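Local coordinates for acetylglutamate kinase (PDB 3L86), which probably catalyses the ATP-dependent phosphorylation of N-acetyl-L-glutamate, a step in arginine biosynthesis, and is seen here with ADP and N-acetyl-L-glutamate bound, at residues 46-51 with 117-122; 105-110 with 178-183; 158-163 with 194-199. All blocks are in the same frame, centred on the assembly; numbering follows the deposited sequence.

Overall arrangement
Two of the three contacts lie in the core and one near the surface. Contacts 1 and 2 both draw on helix 101-125, their centres about 17 Å apart: in contact 1 the helix meets a loop that follows strand 38-43, and in contact 2 it lies against strand 174-182. Contact 1 is partly buried, mixing an apolar touch with a water that links an asparagine amide, weakly, to a backbone carbonyl. Contacts 2 and 3 are buried and apolar across their interfaces, with polar bonds confined to each segment or to residues outside them. These two also meet, as Leu-196 CD2 packs at 3.5 Å from Ala-178 O. Contacts 1 and 3 fall on opposite sides of the chain's centre.

Contact 1 of 3, residues 46-51 with 117-122; sequences VASQQL and KNLQEK
Asn-118 is extended about its first torsion (chi1 -178°), which carries its carboxamide out from helix 101-125 toward the backbone of Ser-48. The serine's own chi1 of 74° tucks OG between its N and carbonyl carbon. The two residues do not bond directly: ND2 of Asn-118 stops 3.6 Å from Ser-48 O. A water fills the role instead. Asn-118 ND2 donates to it over 2.6 Å. The same water donates in turn to Ser-48 O, but this second link is weak, at 3.5 Å, and the bridge from helix to loop is correspondingly loose at its loop end. The side-chain amide of Gln-49 lies near by, its NE2 at 4.2 Å from Asn-118 ND2. It is folded back over its own loop, where NE2 donates to Ser-48 OG at 3.2 Å. The bond is fairly straight, with an angle of 153° at the hydrogen, and the hydroxyl is slightly tilted from the amide plane. That hydroxyl is further tied to Gly-45 O, which helps to fix its rotation.

The loop 46-51 continues the glycine-rich turn after strand 38-43, a hallmark of the amino acid kinase fold; the strand carries Lys-42, predicted to stabilise the transition state. Bound ADP lies about 8 Å from the side chain of Ser-48, and the predicted substrate-binding Gly-75 about 6 Å from it. Helix 101-125 flanks this turn.

Beside the water, the contact becomes apolar. Leu-119 extends its branch CD1 to CB of Ser-48, 3.6 Å away, while its side chain also rests on Ile-176 of strand 174-182.

Contact 2 of 3, residues 105-110 with 178-183; sequences VLVSHA and ASLGYS
Leu-180 N donates to Ala-178 O at 2.9 Å, closing an inverse gamma turn centred on Ser-179, just before the side chain of Leu-180 heads for helix 101-125. There its two methyl branches divide the work. CD2 meets Val-107 CG1 at 4.2 Å, and CD1 lies against Ser-108 CB at the same separation, 4.2 Å, so the leucine touches two consecutive residues of the helix. The hydroxyl of Ser-108 is otherwise engaged: OG bonds to Met-104 O, one turn back in the same helix, and it is CB that meets the leucine. Leu-111 on the helix and Met-188 on strand 188-190 also pack on Leu-180.

The turn belongs to the substrate pocket, since Ser-179 touches the bound N-acetyl-L-glutamate, and the Val-107 side chain sits about 5 Å from that ligand. Val-107 also approaches Arg-97 and Asn-190, both predicted to bind the substrate. Since the atoms that meet across the interface are all carbons and the serine's polar end is tied back to its own helix, the join between helix and strand depends on van der Waals packing rather than on directed bonds.

Contact 3 of 3, residues 158-163 with 194-199; sequences THINKR and DYLATA
The two-stranded antiparallel sheet of 141-145 and 155-160 lies against helix 193-203, and Ile-160 is the residue through which its second strand meets segment 194-199. With chi1 at -60°, CG1 stands opposite the carbonyl carbon, and this torsion sends the longer branch toward the helix. CG1 touches Ala-199 CB at 4.1 Å and comes within 4.0 Å of Ala-199 O. Further out, Ile-160 CD1 meets Leu-196 CD1 at 4.1 Å, the two side chains crossing at about a right angle. Val-141 and Val-157 add to this apolar patch.

Before Ile-160 the strand has a classic beta bulge, Thr-158 and His-159 both facing Ala-142. After it the chain turns into helix 162-170, where Asn-161 OD1 caps the start by accepting a weak bond from Arg-163 N. On the other side, Asp-194 O takes both Thr-198 N and Thr-198 OG1, which approach from opposite faces of its plane. Asp-194 OD1 forms a salt bridge with Lys-249 and a long, weak ion pair with Lys-42, both predicted transition-state stabilisers. The hairpin thus packs on a helix whose first turn carries Asp-194 to the phosphoryl-transfer site, as in the amino acid kinase fold.

Contact 1 of 3, residues 46-51 with 117-122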
loop_
_atom_site.group_PDB
_atom_site.type_symbol
_atom_site.label_atom_id
_atom_site.label_comp_id
_atom_site.label_asym_id
_atom_site.label_seq_id
_atom_site.Cartn_x
_atom_site.Cartn_y
_atom_site.Cartn_z
ATOM N N VAL A 46 -3.130 -9.899 4.795
ATOM C CA VAL A 46 -3.659 -10.450 6.069
ATOM C C VAL A 46 -4.354 -9.337 6.922
ATOM O O VAL A 46 -5.478 -9.502 7.452
ATOM C CB VAL A 46 -2.521 -11.204 6.839
ATOM C CG1 VAL A 46 -2.931 -11.582 8.288
ATOM C CG2 VAL A 46 -2.083 -12.493 6.060
ATOM N N ALA A 47 -3.675 -8.202 7.053
ATOM C CA ALA A 47 -4.109 -7.104 7.914
ATOM C C ALA A 47 -5.515 -6.647 7.538
ATOM O O ALA A 47 -6.308 -6.264 8.424
ATOM C CB ALA A 47 -3.115 -5.945 7.796
ATOM N N SER A 48 -5.837 -6.673 6.242
ATOM C CA SER A 48 -7.183 -6.233 5.835
ATOM C C SER A 48 -8.327 -7.198 6.179
ATOM O O SER A 48 -9.506 -6.809 6.036
ATOM C CB SER A 48 -7.218 -5.926 4.340
ATOM O OG SER A 48 -7.191 -7.104 3.588
ATOM N N GLN A 49 -7.987 -8.422 6.645
ATOM C CA GLN A 49 -8.982 -9.451 6.927
ATOM C C GLN A 49 -9.254 -9.558 8.429
ATOM O O GLN A 49 -10.046 -10.387 8.861
ATOM C CB GLN A 49 -8.534 -10.831 6.392
ATOM C CG GLN A 49 -8.145 -10.901 4.904
ATOM C CD GLN A 49 -9.307 -10.647 3.944
ATOM O OE1 GLN A 49 -10.311 -11.368 3.942
ATOM N NE2 GLN A 49 -9.174 -9.593 3.118
ATOM N N GLN A 50 -8.578 -8.733 9.217
ATOM C CA GLN A 50 -8.691 -8.731 10.674
ATOM C C GLN A 50 -8.868 -7.334 11.286
ATOM O O GLN A 50 -8.390 -7.114 12.375
ATOM C CB GLN A 50 -7.463 -9.455 11.349
ATOM C CG GLN A 50 -6.055 -8.801 11.064
ATOM C CD GLN A 50 -4.849 -9.648 11.530
ATOM O OE1 GLN A 50 -4.975 -10.872 11.708
ATOM N NE2 GLN A 50 -3.652 -9.000 11.662
ATOM N N LEU A 51 -9.544 -6.400 10.623
ATOM C CA LEU A 51 -9.623 -5.013 11.105
ATOM C C LEU A 51 -10.336 -4.891 12.450
ATOM O O LEU A 51 -11.457 -5.388 12.610
ATOM C CB LEU A 51 -10.344 -4.129 10.078
ATOM C CG LEU A 51 -9.636 -4.137 8.728
ATOM C CD1 LEU A 51 -10.392 -3.263 7.695
ATOM C CD2 LEU A 51 -8.182 -3.648 8.873
ATOM N N LYS A 117 -13.443 -5.010 -1.968
ATOM C CA LYS A 117 -14.897 -4.949 -1.671
ATOM C C LYS A 117 -15.204 -5.182 -0.173
ATOM O O LYS A 117 -16.045 -4.476 0.423
ATOM C CB LYS A 117 -15.695 -5.933 -2.566
ATOM C CG LYS A 117 -17.236 -5.925 -2.346
ATOM C CD LYS A 117 -17.865 -4.693 -2.938
ATOM C CE LYS A 117 -19.457 -4.676 -2.706
ATOM N NZ LYS A 117 -20.125 -5.616 -3.630
ATOM N N ASN A 118 -14.506 -6.148 0.436
ATOM C CA ASN A 118 -14.583 -6.341 1.907
ATOM C C ASN A 118 -14.157 -5.097 2.768
ATOM O O ASN A 118 -14.818 -4.761 3.773
ATOM C CB ASN A 118 -13.729 -7.568 2.328
ATOM C CG ASN A 118 -13.795 -7.851 3.856
ATOM O OD1 ASN A 118 -14.843 -8.240 4.362
ATOM N ND2 ASN A 118 -12.661 -7.698 4.573
ATOM N N LEU A 119 -13.045 -4.438 2.389
ATOM C CA LEU A 119 -12.605 -3.188 3.016
ATOM C C LEU A 119 -13.707 -2.150 2.986
ATOM O O LEU A 119 -14.034 -1.591 4.024
ATOM C CB LEU A 119 -11.449 -2.525 2.259
ATOM C CG LEU A 119 -10.034 -2.757 2.702
ATOM C CD1 LEU A 119 -9.839 -4.237 2.521
ATOM C CD2 LEU A 119 -9.003 -1.954 1.871
ATOM N N GLN A 120 -14.243 -1.864 1.790
ATOM C CA GLN A 120 -15.326 -0.909 1.672
ATOM C C GLN A 120 -16.566 -1.274 2.508
ATOM O O GLN A 120 -17.151 -0.392 3.167
ATOM C CB GLN A 120 -15.673 -0.677 0.195
ATOM C CG GLN A 120 -16.963 0.115 -0.025
ATOM C CD GLN A 120 -17.423 0.169 -1.488
ATOM O OE1 GLN A 120 -16.876 0.887 -2.301
ATOM N NE2 GLN A 120 -18.492 -0.557 -1.793
ATOM N N GLU A 121 -16.952 -2.564 2.527
ATOM C CA GLU A 121 -18.127 -2.987 3.311
ATOM C C GLU A 121 -17.881 -2.839 4.857
ATOM O O GLU A 121 -18.736 -2.322 5.564
ATOM C CB GLU A 121 -18.610 -4.413 2.933
ATOM C CG GLU A 121 -18.958 -4.586 1.432
ATOM C CD GLU A 121 -19.099 -6.052 0.957
ATOM O OE1 GLU A 121 -18.452 -6.997 1.496
ATOM O OE2 GLU A 121 -19.842 -6.266 -0.032
ATOM N N LYS A 122 -16.750 -3.295 5.384
ATOM C CA LYS A 122 -16.469 -3.130 6.838
ATOM C C LYS A 122 -16.463 -1.658 7.283
ATOM O O LYS A 122 -17.006 -1.308 8.383
ATOM C CB LYS A 122 -15.136 -3.786 7.244
ATOM C CG LYS A 122 -15.058 -5.308 7.124
ATOM C CD LYS A 122 -15.782 -5.954 8.298
ATOM C CE LYS A 122 -15.591 -7.460 8.302
ATOM N NZ LYS A 122 -16.635 -8.158 7.538
HETATM O O HOH W 1 -10.752 -7.269 2.831
#

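Contact 2 of 3, residues 105-110 with 178-183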
loop_
_atom_site.group_PDB
_atom_site.type_symbol
_atom_site.label_atom_id
_atom_site.label_comp_id
_atom_site.label_asym_id
_atom_site.label_seq_id
_atom_site.Cartn_x
_atom_site.Cartn_y
_atom_site.Cartn_z
ATOM N N VAL A 105 -5.361 -11.379 -14.966
ATOM C CA VAL A 105 -6.795 -11.692 -14.704
ATOM C C VAL A 105 -6.977 -12.120 -13.227
ATOM O O VAL A 105 -7.921 -11.705 -12.543
ATOM C CB VAL A 105 -7.308 -12.878 -15.606
ATOM C CG1 VAL A 105 -8.710 -13.351 -15.130
ATOM C CG2 VAL A 105 -7.390 -12.450 -17.084
ATOM N N LEU A 106 -6.090 -12.992 -12.753
ATOM C CA LEU A 106 -6.108 -13.467 -11.359
ATOM C C LEU A 106 -5.805 -12.342 -10.355
ATOM O O LEU A 106 -6.494 -12.208 -9.322
ATOM C CB LEU A 106 -5.083 -14.631 -11.198
ATOM C CG LEU A 106 -5.375 -15.812 -12.159
ATOM C CD1 LEU A 106 -4.244 -16.891 -12.173
ATOM C CD2 LEU A 106 -6.636 -16.415 -11.660
ATOM N N VAL A 107 -4.759 -11.545 -10.657
ATOM C CA VAL A 107 -4.309 -10.448 -9.766
ATOM C C VAL A 107 -5.450 -9.419 -9.542
ATOM O O VAL A 107 -5.751 -9.042 -8.396
ATOM C CB VAL A 107 -2.976 -9.776 -10.268
ATOM C CG1 VAL A 107 -2.602 -8.483 -9.478
ATOM C CG2 VAL A 107 -1.747 -10.757 -10.239
ATOM N N SER A 108 -6.071 -8.951 -10.627
ATOM C CA SER A 108 -7.104 -7.916 -10.494
ATOM C C SER A 108 -8.357 -8.454 -9.833
ATOM O O SER A 108 -8.973 -7.740 -9.001
ATOM C CB SER A 108 -7.428 -7.239 -11.851
ATOM O OG SER A 108 -7.954 -8.186 -12.734
ATOM N N HIS A 109 -8.728 -9.709 -10.124
ATOM C CA HIS A 109 -9.863 -10.342 -9.403
ATOM C C HIS A 109 -9.614 -10.452 -7.872
ATOM O O HIS A 109 -10.462 -10.093 -7.069
ATOM C CB HIS A 109 -10.158 -11.760 -9.942
ATOM C CG HIS A 109 -11.126 -12.532 -9.104
ATOM N ND1 HIS A 109 -12.376 -12.035 -8.751
ATOM C CD2 HIS A 109 -11.046 -13.775 -8.564
ATOM C CE1 HIS A 109 -12.998 -12.933 -7.996
ATOM N NE2 HIS A 109 -12.221 -14.000 -7.880
ATOM N N ALA A 110 -8.451 -10.942 -7.449
ATOM C CA ALA A 110 -8.226 -11.023 -5.995
ATOM C C ALA A 110 -8.214 -9.610 -5.326
ATOM O O ALA A 110 -8.789 -9.383 -4.239
ATOM C CB ALA A 110 -6.913 -11.794 -5.714
ATOM N N ALA A 178 -6.780 0.011 -4.844
ATOM C CA ALA A 178 -6.006 -1.243 -5.016
ATOM C C ALA A 178 -4.644 -0.994 -5.683
ATOM O O ALA A 178 -4.499 -0.000 -6.409
ATOM C CB ALA A 178 -6.811 -2.232 -5.869
ATOM N N SER A 179 -3.686 -1.936 -5.508
ATOM C CA SER A 179 -2.350 -1.729 -6.064
ATOM C C SER A 179 -2.251 -2.136 -7.548
ATOM O O SER A 179 -1.732 -3.251 -7.859
ATOM C CB SER A 179 -1.275 -2.449 -5.249
ATOM O OG SER A 179 -1.558 -3.845 -5.103
ATOM N N LEU A 180 -2.782 -1.258 -8.408
ATOM C CA LEU A 180 -2.899 -1.445 -9.878
ATOM C C LEU A 180 -2.657 -0.091 -10.550
ATOM O O LEU A 180 -3.033 0.963 -10.006
ATOM C CB LEU A 180 -4.315 -1.950 -10.280
ATOM C CG LEU A 180 -4.745 -3.389 -9.793
ATOM C CD1 LEU A 180 -6.248 -3.620 -10.014
ATOM C CD2 LEU A 180 -3.925 -4.582 -10.435
ATOM N N GLY A 181 -1.996 -0.101 -11.703
ATOM C CA GLY A 181 -1.850 1.113 -12.492
ATOM C C GLY A 181 -1.973 0.815 -14.009
ATOM O O GLY A 181 -2.153 -0.343 -14.431
ATOM N N TYR A 182 -1.851 1.844 -14.828
ATOM C CA TYR A 182 -2.060 1.663 -16.286
ATOM C C TYR A 182 -0.929 2.245 -17.164
ATOM O O TYR A 182 -0.556 3.385 -16.994
ATOM C CB TYR A 182 -3.383 2.306 -16.712
ATOM C CG TYR A 182 -4.606 1.497 -16.329
ATOM C CD1 TYR A 182 -5.080 1.505 -14.999
ATOM C CD2 TYR A 182 -5.301 0.753 -17.283
ATOM C CE1 TYR A 182 -6.226 0.775 -14.635
ATOM C CE2 TYR A 182 -6.465 0.043 -16.925
ATOM C CZ TYR A 182 -6.901 0.076 -15.598
ATOM O OH TYR A 182 -8.013 -0.629 -15.218
ATOM N N SER A 183 -0.455 1.484 -18.134
ATOM C CA SER A 183 0.612 1.953 -19.057
ATOM C C SER A 183 0.090 3.047 -19.999
ATOM O O SER A 183 -1.147 3.166 -20.196
ATOM C CB SER A 183 1.114 0.736 -19.893
ATOM O OG SER A 183 0.190 0.467 -20.957
#

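Contact 3 of 3, residues 158-163 with 194-199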
loop_
_atom_site.group_PDB
_atom_site.type_symbol
_atom_site.label_atom_id
_atom_site.label_comp_id
_atom_site.label_asym_id
_atom_site.label_seq_id
_atom_site.Cartn_x
_atom_site.Cartn_y
_atom_site.Cartn_z
ATOM N N THR A 158 4.516 5.905 -12.577
ATOM C CA THR A 158 5.157 7.052 -13.238
ATOM C C THR A 158 4.488 8.394 -12.891
ATOM O O THR A 158 5.140 9.436 -12.939
ATOM C CB THR A 158 5.149 6.909 -14.817
ATOM O OG1 THR A 158 3.803 6.701 -15.219
ATOM C CG2 THR A 158 6.026 5.740 -15.296
ATOM N N HIS A 159 3.196 8.402 -12.551
ATOM C CA HIS A 159 2.573 9.693 -12.150
ATOM C C HIS A 159 1.290 9.410 -11.419
ATOM O O HIS A 159 0.567 8.451 -11.766
ATOM C CB HIS A 159 2.296 10.622 -13.391
ATOM C CG HIS A 159 1.740 11.983 -13.052
ATOM N ND1 HIS A 159 0.445 12.360 -13.352
ATOM C CD2 HIS A 159 2.306 13.057 -12.456
ATOM C CE1 HIS A 159 0.240 13.594 -12.931
ATOM N NE2 HIS A 159 1.352 14.042 -12.395
ATOM N N ILE A 160 1.021 10.240 -10.405
ATOM C CA ILE A 160 -0.282 10.276 -9.740
ATOM C C ILE A 160 -1.082 11.573 -10.119
ATOM O O ILE A 160 -0.601 12.686 -9.878
ATOM C CB ILE A 160 -0.122 10.161 -8.229
ATOM C CG1 ILE A 160 0.585 8.828 -7.827
ATOM C CG2 ILE A 160 -1.500 10.158 -7.566
ATOM C CD1 ILE A 160 -0.326 7.596 -8.127
ATOM N N ASN A 161 -2.258 11.424 -10.735
ATOM C CA ASN A 161 -3.168 12.578 -11.011
ATOM C C ASN A 161 -3.958 12.962 -9.741
ATOM O O ASN A 161 -4.895 12.264 -9.355
ATOM C CB ASN A 161 -4.120 12.268 -12.193
ATOM C CG ASN A 161 -4.918 13.492 -12.648
ATOM O OD1 ASN A 161 -5.184 14.372 -11.865
ATOM N ND2 ASN A 161 -5.212 13.581 -13.942
ATOM N N LYS A 162 -3.472 14.002 -9.048
ATOM C CA LYS A 162 -4.010 14.496 -7.750
ATOM C C LYS A 162 -5.466 14.988 -7.848
ATOM O O LYS A 162 -6.283 14.741 -6.943
ATOM C CB LYS A 162 -3.113 15.647 -7.228
ATOM C CG LYS A 162 -1.637 15.299 -7.013
ATOM C CD LYS A 162 -0.705 16.542 -7.071
ATOM C CE LYS A 162 -1.153 17.590 -6.074
ATOM N NZ LYS A 162 -0.331 18.818 -6.166
ATOM N N ARG A 163 -5.804 15.632 -8.976
ATOM C CA ARG A 163 -7.123 16.269 -9.167
ATOM C C ARG A 163 -8.320 15.344 -8.900
ATOM O O ARG A 163 -9.315 15.742 -8.254
ATOM C CB ARG A 163 -7.226 16.936 -10.570
ATOM N N ASP A 194 3.370 -1.320 -1.503
ATOM C CA ASP A 194 4.285 -0.359 -0.848
ATOM C C ASP A 194 4.797 0.736 -1.805
ATOM O O ASP A 194 4.920 1.897 -1.417
ATOM C CB ASP A 194 5.497 -1.094 -0.203
ATOM C CG ASP A 194 5.043 -2.227 0.791
ATOM O OD1 ASP A 194 4.234 -1.953 1.698
ATOM O OD2 ASP A 194 5.447 -3.399 0.621
ATOM N N TYR A 195 5.116 0.351 -3.031
ATOM C CA TYR A 195 5.531 1.294 -4.063
ATOM C C TYR A 195 4.389 2.298 -4.335
ATOM O O TYR A 195 4.613 3.528 -4.491
ATOM C CB TYR A 195 5.828 0.507 -5.375
ATOM C CG TYR A 195 7.157 -0.316 -5.441
ATOM C CD1 TYR A 195 7.867 -0.694 -4.291
ATOM C CD2 TYR A 195 7.694 -0.692 -6.699
ATOM C CE1 TYR A 195 9.109 -1.459 -4.398
ATOM C CE2 TYR A 195 8.896 -1.441 -6.825
ATOM C CZ TYR A 195 9.585 -1.825 -5.681
ATOM O OH TYR A 195 10.766 -2.537 -5.852
ATOM N N LEU A 196 3.175 1.780 -4.497
ATOM C CA LEU A 196 2.020 2.679 -4.737
ATOM C C LEU A 196 1.777 3.680 -3.563
ATOM O O LEU A 196 1.491 4.864 -3.799
ATOM C CB LEU A 196 0.720 1.910 -5.019
ATOM C CG LEU A 196 -0.501 2.857 -5.307
ATOM C CD1 LEU A 196 -0.150 3.901 -6.429
ATOM C CD2 LEU A 196 -1.764 2.113 -5.719
ATOM N N ALA A 197 1.823 3.180 -2.324
ATOM C CA ALA A 197 1.742 4.001 -1.124
ATOM C C ALA A 197 2.763 5.152 -1.088
ATOM O O ALA A 197 2.376 6.267 -0.714
ATOM C CB ALA A 197 1.949 3.093 0.125
ATOM N N THR A 198 4.053 4.878 -1.404
ATOM C CA THR A 198 5.100 5.970 -1.502
ATOM C C THR A 198 4.693 7.061 -2.514
ATOM O O THR A 198 4.775 8.241 -2.240
ATOM C CB THR A 198 6.550 5.473 -1.984
ATOM O OG1 THR A 198 6.997 4.371 -1.191
ATOM C CG2 THR A 198 7.565 6.594 -1.836
ATOM N N ALA A 199 4.280 6.655 -3.697
ATOM C CA ALA A 199 3.920 7.605 -4.747
ATOM C C ALA A 199 2.729 8.494 -4.354
ATOM O O ALA A 199 2.718 9.733 -4.562
ATOM C CB ALA A 199 3.608 6.802 -6.034
#